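Local coordinates for cyclohexadienyl dehydratase (PDB 5JOS), which probably dehydrates and decarboxylates prephenate and arogenate in phenylalanine biosynthesis, on a periplasmic binding protein scaffold, at residues T24-T29 / Q79-D84. Residues are numbered along the deposited sequence; the frame is centred on the assembly and turned at random.
Sequences TLRVGT and QADKFD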
loop_
_atom_site.group_PDB
_atom_site.type_symbol
_atom_site.label_atom_id
_atom_site.label_comp_id
_atom_site.label_asym_id
_atom_site.label_seq_id
_atom_site.Cartn_x
_atom_site.Cartn_y
_atom_site.Cartn_z
ATOM N N THR A 24 11.894 5.264 -23.050
ATOM C CA THR A 24 12.141 4.965 -21.645
ATOM C C THR A 24 10.995 5.536 -20.826
ATOM O O THR A 24 10.496 6.606 -21.156
ATOM C CB THR A 24 13.466 5.597 -21.188
ATOM O OG1 THR A 24 14.549 5.058 -21.942
ATOM C CG2 THR A 24 13.719 5.337 -19.745
ATOM N N LEU A 25 10.594 4.810 -19.776
ATOM C CA LEU A 25 9.689 5.307 -18.740
ATOM C C LEU A 25 10.534 5.721 -17.583
ATOM O O LEU A 25 11.246 4.912 -17.042
ATOM C CB LEU A 25 8.714 4.280 -18.298
ATOM C CG LEU A 25 7.788 4.715 -17.143
ATOM C CD1 LEU A 25 6.825 5.817 -17.577
ATOM C CD2 LEU A 25 7.010 3.525 -16.660
ATOM N N ARG A 26 10.475 7.004 -17.223
ATOM C CA ARG A 26 11.188 7.501 -16.086
ATOM C C ARG A 26 10.280 7.412 -14.851
ATOM O O ARG A 26 9.258 8.048 -14.786
ATOM C CB ARG A 26 11.615 8.946 -16.323
ATOM C CG ARG A 26 12.415 9.151 -17.635
ATOM C CD ARG A 26 12.693 10.641 -17.984
ATOM N NE ARG A 26 11.400 11.319 -18.003
ATOM C CZ ARG A 26 11.134 12.598 -17.675
ATOM N NH1 ARG A 26 12.086 13.485 -17.330
ATOM N NH2 ARG A 26 9.878 13.005 -17.709
ATOM N N VAL A 27 10.705 6.597 -13.899
ATOM C CA VAL A 27 9.983 6.336 -12.695
ATOM C C VAL A 27 10.709 6.927 -11.483
ATOM O O VAL A 27 11.808 6.559 -11.131
ATOM C CB VAL A 27 9.871 4.838 -12.490
ATOM C CG1 VAL A 27 9.227 4.573 -11.184
ATOM C CG2 VAL A 27 9.044 4.197 -13.594
ATOM N N GLY A 28 10.085 7.900 -10.871
ATOM C CA GLY A 28 10.621 8.463 -9.693
ATOM C C GLY A 28 10.394 7.542 -8.496
ATOM O O GLY A 28 9.298 7.063 -8.268
ATOM N N THR A 29 11.430 7.319 -7.706
ATOM C CA THR A 29 11.276 6.441 -6.536
ATOM C C THR A 29 12.292 6.802 -5.460
ATOM O O THR A 29 13.404 7.298 -5.769
ATOM C CB THR A 29 11.318 4.963 -7.003
ATOM O OG1 THR A 29 10.654 4.121 -6.046
ATOM C CG2 THR A 29 12.770 4.529 -7.185
ATOM N N GLN A 79 6.826 18.064 -10.367
ATOM C CA GLN A 79 6.359 19.213 -11.130
ATOM C C GLN A 79 7.358 19.759 -12.153
ATOM O O GLN A 79 6.942 20.426 -13.099
ATOM C CB GLN A 79 5.997 20.342 -10.208
ATOM C CG GLN A 79 4.645 20.126 -9.588
ATOM C CD GLN A 79 4.423 21.117 -8.479
ATOM O OE1 GLN A 79 4.667 20.804 -7.322
ATOM N NE2 GLN A 79 4.037 22.339 -8.829
ATOM N N ALA A 80 8.650 19.566 -11.876
ATOM C CA ALA A 80 9.726 19.969 -12.710
ATOM C C ALA A 80 10.074 18.868 -13.728
ATOM O O ALA A 80 11.097 18.937 -14.380
ATOM C CB ALA A 80 10.942 20.294 -11.882
ATOM N N ASP A 81 9.196 17.910 -13.914
ATOM C CA ASP A 81 9.316 16.934 -14.988
ATOM C C ASP A 81 10.676 16.107 -14.932
ATOM O O ASP A 81 11.280 15.775 -15.982
ATOM C CB ASP A 81 9.104 17.688 -16.338
ATOM C CG ASP A 81 8.973 16.768 -17.511
ATOM O OD1 ASP A 81 8.505 15.595 -17.384
ATOM O OD2 ASP A 81 9.408 17.209 -18.570
ATOM N N LYS A 82 11.136 15.785 -13.724
ATOM C CA LYS A 82 12.271 14.867 -13.490
ATOM C C LYS A 82 11.955 13.430 -13.848
ATOM O O LYS A 82 12.834 12.627 -13.995
ATOM C CB LYS A 82 12.685 14.901 -12.012
ATOM C CG LYS A 82 13.851 15.792 -11.645
ATOM C CD LYS A 82 13.600 17.182 -12.165
ATOM C CE LYS A 82 14.893 17.902 -12.543
ATOM N NZ LYS A 82 15.759 18.122 -11.355
ATOM N N PHE A 83 10.690 13.046 -13.849
ATOM C CA PHE A 83 10.299 11.675 -14.134
ATOM C C PHE A 83 8.857 11.688 -14.554
ATOM O O PHE A 83 8.206 12.697 -14.388
ATOM C CB PHE A 83 10.545 10.721 -12.950
ATOM C CG PHE A 83 10.172 11.306 -11.593
ATOM C CD1 PHE A 83 8.862 11.413 -11.226
ATOM C CD2 PHE A 83 11.150 11.782 -10.752
ATOM C CE1 PHE A 83 8.518 11.928 -9.974
ATOM C CE2 PHE A 83 10.840 12.276 -9.502
ATOM C CZ PHE A 83 9.520 12.366 -9.123
ATOM N N ASP A 84 8.355 10.594 -15.095
ATOM C CA ASP A 84 7.010 10.588 -15.678
ATOM C C ASP A 84 5.968 10.161 -14.667
ATOM O O ASP A 84 4.783 10.476 -14.788
ATOM C CB ASP A 84 6.992 9.578 -16.820
ATOM C CG ASP A 84 7.982 9.944 -17.948
ATOM O OD1 ASP A 84 7.868 11.060 -18.440
ATOM O OD2 ASP A 84 8.900 9.169 -18.257
#
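Arg26 and Asp84 bind each other through backbone and side chain where the loop after helix 74-79 comes alongside strand 24-29, with Arg26 and Phe83 4.7 Å apart between their CA atoms. Asp84 N donates to Arg26 O at 2.7 Å, while Arg26 N returns a bond to the anti side of Asp84 OD2 at 2.9 Å. The Arg26 chain, bent at chi3 (-55°), lays its guanidinium against the loop, one face over Phe83 CA. Arg26 NH2 forms salt bridges to Asp84 OD1 and Asp81 OD1, both in the guanidinium plane, although each carboxylate is met from above its own plane. Arg26 NH1 reaches Asp81 O at 2.8 Å; together the two nitrogens grip Asp81, the C-prime residue of the helix-ending Schellman motif, end-on. Asp84 also forms salt bridges with Arg22 through OD2 and Arg15 through OD1. With an alanine here in place of Arg26, the Asp81 carbonyl and OD1 would probably lose these donors. Farther along, Gly28 CA sits over the Phe83 ring, 3.5 Å from its centroid, in a CH-pi contact. The Arg26-Asp81-Asp84 salt-bridge network ties the turn leading into strand 85-86 to strand 24-29, central in the parallel 2-1-3 sheet of this periplasmic binding protein lobe.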